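Local coordinates for protein alpha-1,3-glucanase (Paenibacillus glycanilyticus, PDB 6K0P) that is a GH87 family enzyme that probably hydrolyses the alpha-1,3-glucosidic bonds of alpha-1,3-glucan and binds nigerose at several sites, at residues I21-S26 with E48-S53; T379-R384 with Y403-L408. The protein carries 1 engineered substitution. One frame throughout, in Å; residues are numbered along the deposited sequence.

Interaction 1. Residues I21-S26 with E48-S53; sequences IMEAES and EASGRS. With CA (calcium ion), chain J.
A calcium site in the N-terminal domain, a member of the galactose-binding-domain clan, joins Glu23 at the end of strand 20-23 and Glu25 in the turn after it to Ser50 and Ser53 in the loop before strand 55-57. Residues 23-26 form a type I beta turn, which lets both glutamates face the same ion. Glu23 binds it through one oxygen, OE1, at 2.3 Å from the calcium, whereas Glu25 chelates it with OE1 and OE2, each 2.5 Å from the metal. The bend of the Glu25 chain at chi2 (-88°) brings its carboxylate back to the ion. The loop answers with main-chain carbonyls: Ser50 O and Ser53 O both lie 2.4 Å from the calcium. Asp168 on strand 165-173 supplies O and OD1, completing seven oxygen ligands. Glu25 OE1 and Ser53 O, both acceptors, sit 3.0 Å apart because the cation draws them together and probably offsets their repulsion. Gly51 passes close to Glu25 with a positive phi, and a beta carbon there would collide with Glu25 OE2. The hydroxyl of Ser53 turns elsewhere, to Leu36 O. The second oxygen of Glu23 is also used: Ser50 OG donates to the syn lone pair of Glu23 OE2 across 2.5 Å.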
loop_
_atom_site.group_PDB
_atom_site.type_symbol
_atom_site.label_atom_id
_atom_site.label_comp_id
_atom_site.label_asym_id
_atom_site.label_seq_id
_atom_site.Cartn_x
_atom_site.Cartn_y
_atom_site.Cartn_z
ATOM N N ILE A 21 12.462 -8.849 2.927
ATOM C CA ILE A 21 11.734 -9.293 1.744
ATOM C C ILE A 21 12.727 -9.841 0.732
ATOM O O ILE A 21 13.691 -9.159 0.357
ATOM C CB ILE A 21 10.919 -8.145 1.133
ATOM C CG1 ILE A 21 9.845 -7.690 2.117
ATOM C CG2 ILE A 21 10.323 -8.580 -0.210
ATOM C CD1 ILE A 21 9.195 -6.409 1.726
ATOM N N MET A 22 12.493 -11.068 0.275
ATOM C CA MET A 22 13.370 -11.689 -0.710
ATOM C C MET A 22 12.557 -12.168 -1.900
ATOM O O MET A 22 11.584 -12.912 -1.734
ATOM C CB MET A 22 14.147 -12.843 -0.077
ATOM C CG MET A 22 14.980 -12.362 1.113
ATOM S SD MET A 22 16.268 -13.524 1.558
ATOM C CE MET A 22 15.277 -14.903 2.055
ATOM N N GLU A 23 12.943 -11.733 -3.098
ATOM C CA GLU A 23 12.224 -12.128 -4.303
ATOM C C GLU A 23 12.599 -13.551 -4.692
ATOM O O GLU A 23 13.778 -13.922 -4.693
ATOM C CB GLU A 23 12.558 -11.184 -5.460
ATOM C CG GLU A 23 12.150 -9.731 -5.228
ATOM C CD GLU A 23 10.645 -9.514 -5.259
ATOM O OE1 GLU A 23 9.891 -10.455 -5.599
ATOM O OE2 GLU A 23 10.221 -8.383 -4.936
ATOM N N ALA A 24 11.585 -14.349 -5.044
ATOM C CA ALA A 24 11.842 -15.739 -5.411
ATOM C C ALA A 24 12.755 -15.827 -6.623
ATOM O O ALA A 24 13.641 -16.696 -6.682
ATOM C CB ALA A 24 10.520 -16.444 -5.710
ATOM N N GLU A 25 12.551 -14.937 -7.594
ATOM C CA GLU A 25 13.209 -14.982 -8.898
ATOM C C GLU A 25 14.641 -14.476 -8.878
ATOM O O GLU A 25 15.271 -14.425 -9.941
ATOM C CB GLU A 25 12.393 -14.173 -9.916
ATOM C CG GLU A 25 12.294 -12.678 -9.614
ATOM C CD GLU A 25 11.125 -12.308 -8.696
ATOM O OE1 GLU A 25 10.578 -13.190 -7.983
ATOM O OE2 GLU A 25 10.753 -11.117 -8.693
ATOM N N SER A 26 15.165 -14.096 -7.717
ATOM C CA SER A 26 16.519 -13.566 -7.655
ATOM C C SER A 26 17.494 -14.574 -8.251
ATOM O O SER A 26 17.349 -15.789 -8.069
ATOM C CB SER A 26 16.892 -13.291 -6.203
ATOM O OG SER A 26 18.299 -13.125 -6.060
ATOM N N GLU A 48 1.509 -8.954 -12.035
ATOM C CA GLU A 48 1.015 -8.679 -10.689
ATOM C C GLU A 48 1.988 -9.078 -9.591
ATOM O O GLU A 48 1.690 -8.858 -8.413
ATOM C CB GLU A 48 -0.337 -9.357 -10.456
ATOM C CG GLU A 48 -1.457 -8.774 -11.316
ATOM C CD GLU A 48 -2.835 -9.069 -10.764
ATOM O OE1 GLU A 48 -2.933 -9.682 -9.682
ATOM O OE2 GLU A 48 -3.830 -8.673 -11.415
ATOM N N ALA A 49 3.120 -9.671 -9.940
ATOM C CA ALA A 49 4.089 -10.102 -8.947
ATOM C C ALA A 49 4.975 -8.941 -8.502
ATOM O O ALA A 49 5.213 -7.983 -9.243
ATOM C CB ALA A 49 4.981 -11.204 -9.531
ATOM N N SER A 50 5.443 -9.026 -7.257
ATOM C CA SER A 50 6.536 -8.171 -6.812
ATOM C C SER A 50 7.749 -8.383 -7.713
ATOM O O SER A 50 8.131 -9.518 -8.005
ATOM C CB SER A 50 6.880 -8.536 -5.369
ATOM O OG SER A 50 7.813 -7.620 -4.810
ATOM N N GLY A 51 8.344 -7.286 -8.173
ATOM C CA GLY A 51 9.423 -7.400 -9.134
ATOM C C GLY A 51 8.976 -7.793 -10.520
ATOM O O GLY A 51 9.827 -8.020 -11.385
ATOM N N ARG A 52 7.662 -7.873 -10.750
ATOM C CA ARG A 52 7.080 -8.320 -12.013
ATOM C C ARG A 52 7.524 -9.728 -12.395
ATOM O O ARG A 52 7.511 -10.086 -13.575
ATOM C CB ARG A 52 7.293 -7.326 -13.162
ATOM C CG ARG A 52 6.949 -5.894 -12.771
ATOM C CD ARG A 52 5.453 -5.710 -12.459
ATOM N NE ARG A 52 5.223 -4.310 -12.111
ATOM C CZ ARG A 52 4.113 -3.621 -12.382
ATOM N NH1 ARG A 52 3.074 -4.195 -12.985
ATOM N NH2 ARG A 52 4.047 -2.341 -12.037
ATOM N N SER A 53 7.888 -10.551 -11.409
ATOM C CA SER A 53 8.238 -11.932 -11.705
ATOM C C SER A 53 7.992 -12.819 -10.489
ATOM O O SER A 53 7.993 -12.366 -9.343
ATOM C CB SER A 53 9.695 -12.043 -12.171
ATOM O OG SER A 53 10.055 -13.390 -12.449
HETATM CA CA CA J . 8.794 -11.658 -7.225
#

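Interaction 2. Residues T379-R384 with Y403-L408; sequences TATNVR and YGADTL
Tyr403 extends its ring with CG opposite the backbone N (chi1 -179°), while Thr381 holds OG1 between N and the carbonyl carbon (chi1 61°), which leaves its methyl beside N and directed at that ring. Thr381 CG2 reaches Tyr403 CE2 at 3.7 Å, close to the ring plane, and Thr379 CG2 meets the same edge 4.0 Å from Tyr403 CD2. The phenol oxygen bonds to Asp440 on the adjoining strand 437-446. These residues lie on neighbouring parallel strands of the beta-helix that forms the pectate-lyase-like domain. Ala380 is held through both its backbone polar atoms, its N donating to Tyr403 O at 2.9 Å and its O accepting from Ala405 N at 3.1 Å. At Asn382 and Asp406 both chains take left-handed backbone conformations and turn a corner together. The two side chains run alongside each other in the same direction, Asn382 ND2 coming 4.0 Å from Asp406 CB, with amide and carboxylate planes 23° apart. A water accepts from Asn382 ND2 and donates to Asp406 O, 2.8 Å away, while the carboxylate pairs with Arg441. Past the corner, Val383 CG2 packs on Thr407 CG2, and Leu408 N returns to Val383 O at 2.9 Å. Leu408 CD1 lies 3.6 Å from Arg384 O. An alanine at this position, lacking CG and both methyls, would probably open a gap beside Arg384 CA and O. Main-chain bonds thus set the stacking of the coils, while methyl contacts pack the strands on both sides of the corner and one water bridges the chains at it.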
loop_
_atom_site.group_PDB
_atom_site.type_symbol
_atom_site.label_atom_id
_atom_site.label_comp_id
_atom_site.label_asym_id
_atom_site.label_seq_id
_atom_site.Cartn_x
_atom_site.Cartn_y
_atom_site.Cartn_z
ATOM N N THR A 379 6.627 2.539 3.176
ATOM C CA THR A 379 6.778 1.640 2.042
ATOM C C THR A 379 5.397 1.219 1.572
ATOM O O THR A 379 4.541 0.863 2.389
ATOM C CB THR A 379 7.595 0.415 2.448
ATOM O OG1 THR A 379 8.941 0.829 2.711
ATOM C CG2 THR A 379 7.573 -0.652 1.351
ATOM N N ALA A 380 5.171 1.280 0.259
ATOM C CA ALA A 380 3.911 0.833 -0.331
ATOM C C ALA A 380 4.225 0.121 -1.638
ATOM O O ALA A 380 4.713 0.747 -2.583
ATOM C CB ALA A 380 2.963 2.011 -0.557
ATOM N N THR A 381 3.952 -1.182 -1.698
ATOM C CA THR A 381 4.309 -1.984 -2.863
ATOM C C THR A 381 3.113 -2.828 -3.283
ATOM O O THR A 381 2.168 -3.021 -2.519
ATOM C CB THR A 381 5.480 -2.920 -2.568
ATOM O OG1 THR A 381 5.109 -3.817 -1.514
ATOM C CG2 THR A 381 6.719 -2.123 -2.150
ATOM N N ASN A 382 3.169 -3.354 -4.506
ATOM C CA ASN A 382 2.086 -4.183 -5.031
ATOM C C ASN A 382 0.740 -3.486 -4.842
ATOM O O ASN A 382 -0.204 -4.038 -4.264
ATOM C CB ASN A 382 2.078 -5.571 -4.386
ATOM C CG ASN A 382 3.216 -6.448 -4.856
ATOM O OD1 ASN A 382 4.002 -6.930 -4.047
ATOM N ND2 ASN A 382 3.301 -6.686 -6.167
ATOM N N VAL A 383 0.662 -2.244 -5.310
ATOM C CA VAL A 383 -0.563 -1.463 -5.182
ATOM C C VAL A 383 -1.533 -1.981 -6.235
ATOM O O VAL A 383 -1.292 -1.838 -7.437
ATOM C CB VAL A 383 -0.301 0.033 -5.369
ATOM C CG1 VAL A 383 -1.543 0.806 -4.966
ATOM C CG2 VAL A 383 0.899 0.478 -4.531
ATOM N N ARG A 384 -2.627 -2.589 -5.790
ATOM C CA ARG A 384 -3.476 -3.337 -6.709
ATOM C C ARG A 384 -4.405 -2.446 -7.526
ATOM O O ARG A 384 -4.997 -2.915 -8.504
ATOM C CB ARG A 384 -4.237 -4.418 -5.942
ATOM C CG ARG A 384 -3.285 -5.365 -5.203
ATOM C CD ARG A 384 -4.001 -6.604 -4.710
ATOM N NE ARG A 384 -4.797 -6.360 -3.513
ATOM C CZ ARG A 384 -5.452 -7.319 -2.872
ATOM N NH1 ARG A 384 -5.413 -8.563 -3.334
ATOM N NH2 ARG A 384 -6.144 -7.039 -1.778
ATOM N N TYR A 403 9.330 4.508 -0.173
ATOM C CA TYR A 403 9.598 3.493 -1.181
ATOM C C TYR A 403 8.263 3.052 -1.759
ATOM O O TYR A 403 7.369 2.636 -1.013
ATOM C CB TYR A 403 10.334 2.282 -0.596
ATOM C CG TYR A 403 10.622 1.263 -1.676
ATOM C CD1 TYR A 403 11.624 1.486 -2.613
ATOM C CD2 TYR A 403 9.859 0.111 -1.794
ATOM C CE1 TYR A 403 11.879 0.573 -3.625
ATOM C CE2 TYR A 403 10.110 -0.814 -2.803
ATOM C CZ TYR A 403 11.119 -0.573 -3.712
ATOM O OH TYR A 403 11.375 -1.481 -4.715
ATOM N N GLY A 404 8.120 3.152 -3.066
ATOM C CA GLY A 404 6.931 2.651 -3.742
ATOM C C GLY A 404 7.313 1.782 -4.918
ATOM O O GLY A 404 8.291 2.059 -5.609
ATOM N N ALA A 405 6.529 0.727 -5.149
ATOM C CA ALA A 405 6.892 -0.184 -6.231
ATOM C C ALA A 405 5.690 -0.981 -6.712
ATOM O O ALA A 405 4.777 -1.300 -5.941
ATOM C CB ALA A 405 8.024 -1.145 -5.832
ATOM N N ASP A 406 5.716 -1.308 -8.007
ATOM C CA ASP A 406 4.827 -2.309 -8.599
ATOM C C ASP A 406 3.351 -1.933 -8.444
ATOM O O ASP A 406 2.557 -2.645 -7.830
ATOM C CB ASP A 406 5.157 -3.714 -8.076
ATOM C CG ASP A 406 6.515 -4.181 -8.539
ATOM O OD1 ASP A 406 6.807 -3.999 -9.739
ATOM O OD2 ASP A 406 7.290 -4.706 -7.706
ATOM N N THR A 407 3.001 -0.789 -9.029
ATOM C CA THR A 407 1.612 -0.363 -9.129
ATOM C C THR A 407 0.953 -1.015 -10.340
ATOM O O THR A 407 1.534 -1.062 -11.430
ATOM C CB THR A 407 1.578 1.147 -9.330
ATOM O OG1 THR A 407 2.498 1.482 -10.368
ATOM C CG2 THR A 407 2.016 1.855 -8.048
ATOM N N LEU A 408 -0.284 -1.490 -10.161
ATOM C CA LEU A 408 -0.973 -2.115 -11.286
ATOM C C LEU A 408 -1.544 -1.112 -12.283
ATOM O O LEU A 408 -1.564 -1.404 -13.483
ATOM C CB LEU A 408 -2.067 -3.062 -10.802
ATOM C CG LEU A 408 -1.559 -4.312 -10.090
ATOM C CD1 LEU A 408 -2.711 -5.290 -9.894
ATOM C CD2 LEU A 408 -0.406 -4.981 -10.853
HETATM O O HOH W 1 1.337 -5.207 -8.040
#

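Interaction 1 belongs to the N-terminal domain and is only partly buried; interaction 2 lies deep in the beta-helix, near the centre of the molecule. Calcium held by carboxylates and main-chain carbonyls joins the first, whereas a parallel backbone ladder with mostly methyl and ring-edge packing carries the second. Their centres are about 12 Å apart and they meet directly at the domain interface. Asp406, at the corner of its coil, receives Gly51 N on OD2 at 2.8 Å in a probable hydrogen bond and pairs through OD1 with Arg52 NE at 2.9 Å. The loop 48-53 therefore faces calcium on one hand and the beta-helix on the other, with Asn382 packing against Ser50 as well.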